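Local coordinates for protein 2-C-methyl-D-erythritol 2,4-cyclodiphosphate synthase (Thermus thermophilus, PDB 1IV3) that catalyses the closure of a cytidine diphosphate-linked methylerythritol phosphate into a cyclic diphosphate, with release of CMP, in non-mevalonate isoprenoid synthesis, at residues R2-E7 and D46-Y52; H10-R16 and P28-A33; D36-H42 and R72-L77; S95-D101 and G128-S134. The protein carries 3 engineered substitutions. All coordinates share one frame; numbering follows the deposited sequence.

Interaction 1 (R2-E7 and D46-Y52)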
# COMPACT_ATOMS: atom_id res chain seq x y z
N ARG A 2 -1.27 -8.88 -15.22
CA ARG A 2 -1.40 -9.26 -13.81
C ARG A 2 -0.73 -8.28 -12.87
O ARG A 2 0.25 -7.63 -13.22
CB ARG A 2 -0.76 -10.62 -13.54
CG ARG A 2 -1.55 -11.76 -14.16
CD ARG A 2 -0.98 -13.12 -13.75
NE ARG A 2 -1.87 -14.14 -14.25
CZ ARG A 2 -2.70 -14.90 -13.56
NH1 ARG A 2 -2.77 -14.77 -12.26
NH2 ARG A 2 -3.45 -15.80 -14.20
N ILE A 3 -1.28 -8.21 -11.66
CA ILE A 3 -0.70 -7.30 -10.68
C ILE A 3 -0.49 -8.04 -9.37
O ILE A 3 -1.24 -8.99 -9.11
CB ILE A 3 -1.57 -6.05 -10.43
CG1 ILE A 3 -0.93 -5.10 -9.41
CG2 ILE A 3 -2.97 -6.40 -9.98
CD1 ILE A 3 -1.28 -3.65 -9.59
N GLY A 4 0.50 -7.60 -8.60
CA GLY A 4 0.68 -8.26 -7.30
C GLY A 4 1.08 -7.20 -6.27
O GLY A 4 1.78 -6.26 -6.63
N TYR A 5 0.61 -7.37 -5.03
CA TYR A 5 0.93 -6.40 -3.99
C TYR A 5 1.50 -7.13 -2.80
O TYR A 5 0.93 -8.14 -2.40
CB TYR A 5 -0.36 -5.64 -3.62
CG TYR A 5 -0.13 -4.59 -2.56
CD1 TYR A 5 0.62 -3.46 -2.86
CD2 TYR A 5 -0.68 -4.78 -1.29
CE1 TYR A 5 0.81 -2.50 -1.87
CE2 TYR A 5 -0.47 -3.82 -0.30
CZ TYR A 5 0.27 -2.70 -0.61
OH TYR A 5 0.47 -1.75 0.37
N GLY A 6 2.59 -6.68 -2.19
CA GLY A 6 3.09 -7.32 -0.98
C GLY A 6 3.73 -6.30 -0.06
O GLY A 6 4.06 -5.18 -0.45
N GLU A 7 3.86 -6.73 1.19
CA GLU A 7 4.34 -5.93 2.28
C GLU A 7 5.26 -6.77 3.17
O GLU A 7 5.11 -7.99 3.24
CB GLU A 7 3.22 -5.43 3.19
CG GLU A 7 2.13 -4.57 2.55
CD GLU A 7 1.21 -4.07 3.68
OE1 GLU A 7 1.74 -3.82 4.78
OE2 GLU A 7 0.01 -3.92 3.47
N ASP A 46 6.61 -11.66 -2.01
CA ASP A 46 5.17 -11.83 -1.77
C ASP A 46 4.35 -11.23 -2.92
O ASP A 46 3.34 -11.82 -3.33
CB ASP A 46 4.73 -11.20 -0.45
CG ASP A 46 4.85 -12.12 0.76
OD1 ASP A 46 5.09 -13.33 0.56
OD2 ASP A 46 4.67 -11.65 1.91
N ALA A 47 4.73 -10.07 -3.45
CA ALA A 47 3.97 -9.46 -4.54
C ALA A 47 3.96 -10.35 -5.77
O ALA A 47 2.92 -10.52 -6.42
CB ALA A 47 4.54 -8.09 -4.88
N LEU A 48 5.13 -10.93 -6.12
CA LEU A 48 5.21 -11.87 -7.24
C LEU A 48 4.34 -13.09 -7.03
O LEU A 48 3.57 -13.49 -7.91
CB LEU A 48 6.67 -12.32 -7.42
CG LEU A 48 7.64 -11.25 -7.94
CD1 LEU A 48 9.09 -11.75 -7.87
CD2 LEU A 48 7.33 -10.83 -9.38
N LEU A 49 4.45 -13.69 -5.84
CA LEU A 49 3.64 -14.88 -5.54
C LEU A 49 2.17 -14.53 -5.64
O LEU A 49 1.34 -15.25 -6.20
CB LEU A 49 3.97 -15.40 -4.14
CG LEU A 49 5.39 -15.94 -3.92
CD1 LEU A 49 5.56 -16.38 -2.46
CD2 LEU A 49 5.69 -17.08 -4.87
N SER A 50 1.84 -13.39 -5.05
CA SER A 50 0.46 -12.89 -5.02
C SER A 50 -0.12 -12.74 -6.43
O SER A 50 -1.31 -13.01 -6.64
CB SER A 50 0.44 -11.55 -4.27
OG SER A 50 -0.90 -11.28 -3.87
N ALA A 51 0.70 -12.29 -7.37
CA ALA A 51 0.23 -12.07 -8.73
C ALA A 51 -0.31 -13.36 -9.37
O ALA A 51 -1.04 -13.26 -10.36
CB ALA A 51 1.31 -11.49 -9.62
N TYR A 52 0.06 -14.52 -8.84
CA TYR A 52 -0.46 -15.78 -9.35
C TYR A 52 -1.19 -16.58 -8.30
O TYR A 52 -1.51 -17.75 -8.53
CB TYR A 52 0.69 -16.61 -9.95
CG TYR A 52 0.95 -16.19 -11.38
CD1 TYR A 52 1.73 -15.07 -11.63
CD2 TYR A 52 0.40 -16.90 -12.44
CE1 TYR A 52 1.97 -14.65 -12.92
CE2 TYR A 52 0.65 -16.49 -13.74
CZ TYR A 52 1.43 -15.38 -13.96
OH TYR A 52 1.69 -14.96 -15.24
O HOH W 1 -0.89 -10.00 -1.51
O HOH W 2 2.86 -9.56 1.69
O HOH W 3 6.60 -10.36 2.97

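Interaction 2 (H10-R16 and P28-A33). With MG (magnesium ion), chain G.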
# COMPACT_ATOMS: atom_id res chain seq x y z
N HIS A 10 10.08 -5.40 9.63
CA HIS A 10 10.91 -6.03 10.65
C HIS A 10 11.29 -5.01 11.72
O HIS A 10 11.53 -3.84 11.42
CB HIS A 10 12.22 -6.62 10.11
CG HIS A 10 11.91 -7.83 9.27
ND1 HIS A 10 11.87 -9.11 9.78
CD2 HIS A 10 11.61 -7.93 7.95
CE1 HIS A 10 11.56 -9.95 8.80
NE2 HIS A 10 11.40 -9.26 7.68
N ARG A 11 11.33 -5.55 12.94
CA ARG A 11 11.84 -4.80 14.07
C ARG A 11 13.32 -4.55 13.77
O ARG A 11 14.05 -5.41 13.28
CB ARG A 11 11.66 -5.58 15.35
CG ARG A 11 11.69 -4.83 16.66
CD ARG A 11 10.92 -5.61 17.73
NE ARG A 11 9.60 -5.04 17.95
CZ ARG A 11 9.36 -3.79 18.34
NH1 ARG A 11 10.36 -2.95 18.58
NH2 ARG A 11 8.11 -3.37 18.50
N LEU A 12 13.72 -3.33 14.10
CA LEU A 12 15.14 -3.02 13.89
C LEU A 12 15.88 -3.03 15.22
O LEU A 12 15.40 -2.49 16.22
CB LEU A 12 15.26 -1.68 13.18
CG LEU A 12 14.88 -1.64 11.70
CD1 LEU A 12 14.73 -0.20 11.26
CD2 LEU A 12 15.92 -2.38 10.86
N GLU A 13 17.06 -3.64 15.27
CA GLU A 13 17.77 -3.56 16.55
C GLU A 13 19.23 -3.14 16.36
O GLU A 13 19.87 -3.43 15.35
CB GLU A 13 17.66 -4.89 17.29
CG GLU A 13 17.02 -4.75 18.67
CD GLU A 13 15.75 -5.56 18.80
OE1 GLU A 13 15.60 -6.53 18.02
OE2 GLU A 13 14.91 -5.22 19.66
N GLU A 14 19.73 -2.44 17.38
CA GLU A 14 21.10 -1.96 17.36
C GLU A 14 22.12 -3.08 17.18
O GLU A 14 22.03 -4.15 17.80
CB GLU A 14 21.38 -1.15 18.64
CG GLU A 14 21.66 0.31 18.28
CD GLU A 14 20.57 1.22 18.81
OE1 GLU A 14 20.26 2.24 18.16
OE2 GLU A 14 20.02 0.89 19.88
N GLY A 15 23.09 -2.80 16.31
CA GLY A 15 24.25 -3.59 16.02
C GLY A 15 24.00 -4.83 15.20
O GLY A 15 24.87 -5.69 15.08
N ARG A 16 22.82 -4.98 14.61
CA ARG A 16 22.60 -6.10 13.69
C ARG A 16 22.85 -5.63 12.26
O ARG A 16 22.59 -4.46 11.95
CB ARG A 16 21.17 -6.60 13.84
CG ARG A 16 20.86 -7.43 15.07
CD ARG A 16 19.42 -7.94 15.02
NE ARG A 16 18.90 -8.11 16.38
CZ ARG A 16 19.30 -9.11 17.16
NH1 ARG A 16 20.19 -9.97 16.70
NH2 ARG A 16 18.80 -9.24 18.39
N PRO A 28 23.66 1.58 11.91
CA PRO A 28 23.69 1.35 13.36
C PRO A 28 22.64 0.34 13.79
O PRO A 28 22.64 -0.07 14.95
CB PRO A 28 23.34 2.72 13.94
CG PRO A 28 22.49 3.36 12.88
CD PRO A 28 23.05 2.88 11.57
N VAL A 29 21.72 -0.05 12.90
CA VAL A 29 20.57 -0.88 13.25
C VAL A 29 20.25 -1.86 12.13
O VAL A 29 20.45 -1.58 10.95
CB VAL A 29 19.30 -0.06 13.56
CG1 VAL A 29 19.53 0.87 14.74
CG2 VAL A 29 18.86 0.76 12.35
N GLY A 30 19.76 -3.04 12.47
CA GLY A 30 19.51 -4.05 11.43
C GLY A 30 18.35 -4.91 11.85
O GLY A 30 17.82 -4.81 12.97
N ALA A 31 17.87 -5.78 10.97
CA ALA A 31 16.69 -6.50 11.45
C ALA A 31 17.12 -7.55 12.47
O ALA A 31 18.17 -8.17 12.41
CB ALA A 31 15.89 -7.08 10.30
N LEU A 32 16.24 -7.66 13.46
CA LEU A 32 16.27 -8.71 14.46
C LEU A 32 15.35 -9.80 13.92
O LEU A 32 14.15 -9.54 13.75
CB LEU A 32 15.81 -8.20 15.82
CG LEU A 32 15.02 -9.17 16.70
CD1 LEU A 32 15.68 -9.27 18.07
CD2 LEU A 32 13.56 -8.76 16.81
N ALA A 33 15.88 -10.98 13.61
CA ALA A 33 15.00 -11.96 12.99
C ALA A 33 15.70 -13.28 12.67
O ALA A 33 16.87 -13.48 12.97
CB ALA A 33 14.40 -11.41 11.70
MG MG G . 10.48 -10.13 6.15
O HOH W 4 10.97 -8.33 13.24
O HOH W 5 9.17 -11.87 7.00

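Interaction 3 (D36-H42 and R72-L77). Engineered in segment 36-42: Met41 (natural residue Leu). With MG (magnesium ion), chain G.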
# COMPACT_ATOMS: atom_id res chain seq x y z
N ASP A 36 17.37 -12.83 6.90
CA ASP A 36 18.20 -11.62 6.85
C ASP A 36 17.33 -10.39 7.08
O ASP A 36 17.79 -9.25 7.14
CB ASP A 36 18.94 -11.51 5.52
CG ASP A 36 18.01 -11.60 4.32
OD1 ASP A 36 18.52 -11.94 3.22
OD2 ASP A 36 16.81 -11.33 4.49
N GLY A 37 16.02 -10.63 7.20
CA GLY A 37 15.13 -9.51 7.42
C GLY A 37 15.11 -8.45 6.33
O GLY A 37 14.75 -7.29 6.59
N ASP A 38 15.46 -8.83 5.10
CA ASP A 38 15.44 -7.89 3.98
C ASP A 38 14.00 -7.63 3.51
O ASP A 38 13.40 -8.39 2.74
CB ASP A 38 16.24 -8.45 2.81
CG ASP A 38 16.51 -7.48 1.69
OD1 ASP A 38 15.63 -6.65 1.34
OD2 ASP A 38 17.62 -7.59 1.11
N ALA A 39 13.43 -6.54 4.03
CA ALA A 39 12.02 -6.25 3.81
C ALA A 39 11.68 -6.00 2.35
O ALA A 39 10.59 -6.32 1.88
CB ALA A 39 11.69 -5.05 4.70
N ALA A 40 12.60 -5.40 1.60
CA ALA A 40 12.44 -5.16 0.17
C ALA A 40 12.28 -6.48 -0.56
O ALA A 40 11.32 -6.72 -1.29
CB ALA A 40 13.65 -4.43 -0.43
N MET A 41 13.26 -7.37 -0.34
CA MET A 41 13.17 -8.68 -0.96
C MET A 41 11.88 -9.39 -0.56
O MET A 41 11.20 -9.99 -1.40
CB MET A 41 14.35 -9.58 -0.58
CG MET A 41 15.69 -9.29 -1.21
SD MET A 41 15.85 -9.66 -2.97
CE MET A 41 15.66 -8.07 -3.68
N HIS A 42 11.51 -9.34 0.72
CA HIS A 42 10.31 -10.10 1.13
C HIS A 42 9.03 -9.55 0.50
O HIS A 42 8.20 -10.33 0.03
CB HIS A 42 10.16 -10.08 2.65
CG HIS A 42 11.22 -10.91 3.30
ND1 HIS A 42 11.35 -11.05 4.65
CD2 HIS A 42 12.20 -11.66 2.73
CE1 HIS A 42 12.37 -11.85 4.92
NE2 HIS A 42 12.91 -12.23 3.77
N ARG A 72 19.80 -16.63 1.96
CA ARG A 72 19.57 -15.22 1.66
C ARG A 72 18.21 -15.00 1.03
O ARG A 72 17.73 -15.83 0.26
CB ARG A 72 20.56 -14.68 0.63
CG ARG A 72 22.03 -14.59 0.97
CD ARG A 72 22.68 -13.75 -0.14
NE ARG A 72 24.12 -13.76 0.00
CZ ARG A 72 24.94 -12.90 -0.60
NH1 ARG A 72 24.46 -11.95 -1.38
NH2 ARG A 72 26.24 -13.04 -0.37
N SER A 73 17.57 -13.87 1.31
CA SER A 73 16.24 -13.62 0.76
C SER A 73 16.19 -13.55 -0.77
O SER A 73 15.15 -13.80 -1.40
CB SER A 73 15.71 -12.30 1.37
OG SER A 73 15.53 -12.52 2.78
N GLU A 74 17.31 -13.21 -1.42
CA GLU A 74 17.33 -13.24 -2.88
C GLU A 74 17.02 -14.63 -3.43
O GLU A 74 16.48 -14.79 -4.53
CB GLU A 74 18.69 -12.78 -3.42
CG GLU A 74 18.94 -13.24 -4.86
CD GLU A 74 20.26 -12.72 -5.40
OE1 GLU A 74 21.10 -12.31 -4.57
OE2 GLU A 74 20.42 -12.72 -6.64
N VAL A 75 17.35 -15.69 -2.69
CA VAL A 75 17.04 -17.04 -3.15
C VAL A 75 15.54 -17.29 -3.22
O VAL A 75 15.03 -18.00 -4.09
CB VAL A 75 17.68 -18.06 -2.19
CG1 VAL A 75 17.10 -19.45 -2.40
CG2 VAL A 75 19.20 -18.03 -2.39
N PHE A 76 14.81 -16.69 -2.29
CA PHE A 76 13.36 -16.77 -2.28
C PHE A 76 12.81 -15.98 -3.46
O PHE A 76 11.91 -16.45 -4.15
CB PHE A 76 12.75 -16.22 -1.00
CG PHE A 76 13.38 -16.85 0.24
CD1 PHE A 76 13.90 -18.14 0.18
CD2 PHE A 76 13.42 -16.14 1.43
CE1 PHE A 76 14.48 -18.70 1.30
CE2 PHE A 76 14.02 -16.70 2.55
CZ PHE A 76 14.54 -17.99 2.48
N LEU A 77 13.35 -14.79 -3.68
CA LEU A 77 12.85 -13.97 -4.78
C LEU A 77 13.02 -14.68 -6.11
O LEU A 77 12.12 -14.74 -6.95
CB LEU A 77 13.58 -12.62 -4.79
CG LEU A 77 13.17 -11.76 -6.00
CD1 LEU A 77 12.00 -10.88 -5.61
CD2 LEU A 77 14.37 -10.98 -6.49
MG MG G . 10.48 -10.13 6.15
O HOH W 5 9.17 -11.87 7.00

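Interaction 4 (S95-D101 and G128-S134)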
# COMPACT_ATOMS: atom_id res chain seq x y z
N SER A 95 7.52 -1.52 -8.32
CA SER A 95 7.51 -0.20 -7.72
C SER A 95 7.36 -0.39 -6.22
O SER A 95 6.38 -1.02 -5.82
CB SER A 95 6.36 0.64 -8.27
OG SER A 95 6.41 1.94 -7.68
N LEU A 96 8.32 0.10 -5.43
CA LEU A 96 8.17 -0.16 -4.00
C LEU A 96 8.69 1.00 -3.16
O LEU A 96 9.50 1.78 -3.63
CB LEU A 96 8.92 -1.43 -3.59
CG LEU A 96 10.44 -1.34 -3.67
CD1 LEU A 96 11.09 -2.46 -2.86
CD2 LEU A 96 10.90 -1.45 -5.12
N VAL A 97 8.18 1.01 -1.92
CA VAL A 97 8.58 2.03 -0.97
C VAL A 97 9.22 1.35 0.25
O VAL A 97 8.64 0.42 0.80
CB VAL A 97 7.38 2.85 -0.45
CG1 VAL A 97 7.80 3.96 0.47
CG2 VAL A 97 6.61 3.42 -1.65
N LEU A 98 10.38 1.87 0.62
CA LEU A 98 11.03 1.49 1.85
C LEU A 98 10.93 2.64 2.86
O LEU A 98 11.26 3.77 2.51
CB LEU A 98 12.50 1.17 1.63
CG LEU A 98 12.77 0.19 0.50
CD1 LEU A 98 14.26 -0.16 0.51
CD2 LEU A 98 11.91 -1.05 0.62
N THR A 99 10.48 2.26 4.05
CA THR A 99 10.28 3.23 5.12
C THR A 99 11.09 2.84 6.34
O THR A 99 10.98 1.72 6.85
CB THR A 99 8.79 3.32 5.49
OG1 THR A 99 8.03 3.66 4.33
CG2 THR A 99 8.56 4.41 6.51
N LEU A 100 11.93 3.76 6.79
CA LEU A 100 12.72 3.56 8.02
C LEU A 100 13.34 4.90 8.42
O LEU A 100 13.64 5.73 7.56
CB LEU A 100 13.77 2.48 7.83
CG LEU A 100 15.03 2.80 7.03
CD1 LEU A 100 15.98 1.59 6.98
CD2 LEU A 100 14.69 3.24 5.62
N ASP A 101 13.50 5.11 9.72
CA ASP A 101 13.99 6.42 10.18
C ASP A 101 15.50 6.53 10.08
O ASP A 101 16.03 7.64 9.96
CB ASP A 101 13.48 6.67 11.61
CG ASP A 101 11.97 6.76 11.66
OD1 ASP A 101 11.29 6.36 10.69
OD2 ASP A 101 11.42 7.27 12.66
N GLY A 128 11.03 1.05 -9.67
CA GLY A 128 10.62 2.29 -9.02
C GLY A 128 10.83 2.18 -7.52
O GLY A 128 9.96 1.67 -6.84
N LEU A 129 11.98 2.62 -7.04
CA LEU A 129 12.32 2.51 -5.63
C LEU A 129 12.23 3.89 -4.99
O LEU A 129 12.90 4.80 -5.50
CB LEU A 129 13.73 1.92 -5.52
CG LEU A 129 14.34 1.90 -4.11
CD1 LEU A 129 13.47 1.13 -3.13
CD2 LEU A 129 15.75 1.28 -4.15
N THR A 130 11.42 4.08 -3.95
CA THR A 130 11.43 5.38 -3.26
C THR A 130 11.67 5.13 -1.78
O THR A 130 11.36 4.04 -1.29
CB THR A 130 10.11 6.16 -3.42
OG1 THR A 130 9.02 5.37 -2.92
CG2 THR A 130 9.81 6.41 -4.89
N PHE A 131 12.18 6.14 -1.07
CA PHE A 131 12.59 6.04 0.32
C PHE A 131 11.83 7.04 1.18
O PHE A 131 11.67 8.19 0.72
CB PHE A 131 14.09 6.35 0.47
CG PHE A 131 15.02 5.51 -0.38
CD1 PHE A 131 14.83 4.16 -0.59
CD2 PHE A 131 16.11 6.12 -0.99
CE1 PHE A 131 15.73 3.46 -1.37
CE2 PHE A 131 17.00 5.43 -1.76
CZ PHE A 131 16.82 4.06 -1.96
N LYS A 132 11.42 6.60 2.34
CA LYS A 132 10.72 7.44 3.29
C LYS A 132 11.23 7.13 4.71
O LYS A 132 11.76 6.06 4.98
CB LYS A 132 9.20 7.22 3.30
CG LYS A 132 8.54 7.34 1.95
CD LYS A 132 8.44 8.76 1.43
CE LYS A 132 7.82 9.71 2.44
NZ LYS A 132 7.79 11.10 1.89
N THR A 133 11.00 8.11 5.58
CA THR A 133 11.12 7.86 7.01
C THR A 133 9.71 7.79 7.59
O THR A 133 8.78 8.21 6.90
CB THR A 133 11.88 8.94 7.78
OG1 THR A 133 10.96 10.03 7.98
CG2 THR A 133 13.05 9.47 6.99
N SER A 134 9.57 7.30 8.81
CA SER A 134 8.23 7.12 9.38
C SER A 134 7.74 8.38 10.07
O SER A 134 6.62 8.40 10.59
CB SER A 134 8.24 5.99 10.42
OG SER A 134 8.92 6.41 11.60
O HOH W 6 8.00 3.66 -5.03

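Interaction 1 (R2-E7 and D46-Y52)
Arg2 lays its guanidinium flat over the ring of Tyr52, with the two planes only 11° apart and their centres separated by 4.1 Å, a stacked cation-pi pair. The aliphatic part joins in, for Arg2 CD sits over the same face as a CH-pi partner, 3.6 Å from the centroid of the Tyr52 ring. With CG anti to the carbonyl carbon (chi1 -71°) and the chain extended from there to NE, Arg2 crosses the tyrosine at about a right angle. This places NH1 to hydrogen-bond a lone pair of Ala51 O, which lies in the guanidinium plane, at 3.0 Å and with an N-H...O angle of 160°. NH2 forms a salt bridge with Asp125 of a neighbouring subunit.

Further along, sheet strand 3-14 and the helix 39-50 packed on it run roughly antiparallel in an alpha/beta sandwich, where glycines let the backbones close up. Gly4 CA makes a CA-H...O contact with Ala47 O at 3.3 Å, where a CB would collide with that oxygen. A CB on Gly6 would run into Ala47 N and Asp46 CB; without one, Ala47 CB comes within 3.6 Å of Gly6 N. Ile3 and Tyr5 leave the strand away from the helix and pack on Ile3 and Val97 of neighbouring subunits.

At the far end Asp46 OD2 accepts from two waters, one accepting from Glu7 N, the other donating to Glu7 O, while Asp46 OD1 receives Ile57 N. The chemistry thus runs from charged stack through bare backbone packing to hydrated carboxylate, implying that fit and polar satisfaction come from different residues.

Interaction 2 (H10-R16 and P28-A33)
Residues 10-14 and 29-31 run antiparallel, their axes 4.2 Å apart at closest approach, with Leu12-Ala31 and Glu14-Val29 as non-hydrogen-bonded pairs on either side of the hydrogen-bonded pair Glu13-Gly30. This is the beta pairing that adds short strand 29-31 to the edge of the mixed sheet beside strand 3-14, and a type II beta turn from Glu13 to Arg16 ends the longer strand. Glu13 N reaches Gly30 O at 2.7 Å, and Gly30 N returns the bond to Glu13 O. Leu32 N to Arg11 O and Gly15 N to Pro28 O extend the pairing at its two ends.

Gly30 lies against the turn, its CA 3.2 Å from Arg16 O, where a CB would run into that oxygen. On the face carrying Glu14 and Val29, the glutamate bends at chi2 and passes Val29 CG1 with its OE1, which forms a salt bridge with Arg102. Leu12 CD2 packs on the Gly30 carbonyl group.

Arg16 runs extended from CG to NE across Leu32, meeting it at a slant: CD lies by Leu32 CA and NE by Leu32 CB. A serine in place of Arg16 lacks the chain that crosses Leu32, and would probably open a gap beside Ala31 O and leave the leucine freer to turn.

Nearer the active site His10 keeps CG anti to its carbonyl carbon (chi1 -70°), which carries the ring past Ala31 toward the metal. CB of His10 rests 3.7 Å from Ala31 CB, and NE2 of the same histidine binds the magnesium ion at 2.0 Å.

Interaction 3 (D36-H42 and R72-L77)
Ser73 stands between Asp36 and His42, and its hydroxyl serves both. Ser73 OG donates to Asp36 OD2 in a very short bond of 2.4 Å and accepts from His42 NE2 at 2.8 Å. The latter bond is bent, 131° at the hydrogen, because the hydroxyl lies tilted 29° from the imidazole plane. The other carboxylate oxygen, Asp36 OD1, takes Ser73 N on its syn side at 2.9 Å, gripping the serine's main chain too. Asp36 CG is tucked between its own N and carbonyl carbon (chi1 53°), a turn that also lets OD2 receive Asp38 N from above the carboxylate plane.

That last bond makes an Asx turn, which leads into an N-cap: Asp38 OD1 accepts Met41 N at the start of helix 39-50, and its OD2 takes Gly22 N. The contact joins this helix start to that of helix 73-86. A valine in place of Asp36 would probably leave Ser73 N and Ser73 OG without their acceptor and free the hydroxyl to swing away from His42.

Next to the polar group the engineered Met41, bent at chi2 and chi3, crosses Leu77 at about a right angle, its SD 4.0 Å from Leu77 CD2, while Met41 CB rests on Ser73 CB. Leu119 of helix 109-120 packs on both Met41 and Leu77. Through its other ring nitrogen, ND1, His42 binds the magnesium ion at 2.0 Å, with Ser73 as a second-shell residue.

Interaction 4 (S95-D101 and G128-S134)
Asp101 OD1 grips Ser134 twice, taking Ser134 N at 2.7 Å from 34° out of the carboxylate plane and Ser134 OG at 2.5 Å on its syn lone pair. The serine hydroxyl can reach back because OG sits between its own N and carbonyl carbon (chi1 72°). Thr133 is drawn alongside, its CB 3.9 Å from Asp101 OD1. Both loop ends belong to the substrate-binding site, and Thr133 is predicted to stabilise the transition state.

Behind this clasp run five backbone bonds between parallel strands, from Leu96 N to Gly128 O at one end to Leu100 N to Lys132 O at the other. They are part of a beta-alpha-beta unit, strands 91-99 and 127-132 joined through helix 109-120. On the face turned to that helix, Leu129 CD1 fits between Leu96 and Leu98, 3.8 Å from Leu98 CG, and Leu98 CD1 touches Phe131 CE1. Leu112 of the helix packs on both Leu129 and Phe131.

The other face is mixed in character. Val97 CG2 meets Thr130 OG1 at 3.4 Å, and a water lies within bonding distance of both that hydroxyl and Leu96 O. Lys132, folded at chi2 and chi3, lays CG against Val97 CG1 at 3.8 Å before its amine turns off to Asp8 of a neighbouring subunit. The backbone N of Phe131 also donates to Asp56 of the same neighbouring subunit.

Interactions 2 and 3 meet at the magnesium ion, which His10 and His42 bind together with Asp8; His10 NE2 and His42 ND1 are 3.5 Å apart, and one water ligand belongs to both contacts. Interactions 1 and 3 share helix 39-50 and touch where Leu48 CD1 lies 3.8 Å from Leu77 CD1. On another side of that helix Ala40 CB packs 3.9 Å from Leu98 CD2, joining interaction 3 to interaction 4. Within one chain interactions 1 and 4 stay apart, their centres about 18 Å from each other, yet the homotrimer brings them together: across the subunit interface Ser50 OG of interaction 1 hydrogen-bonds Ser95 OG of a neighbour's interaction 4.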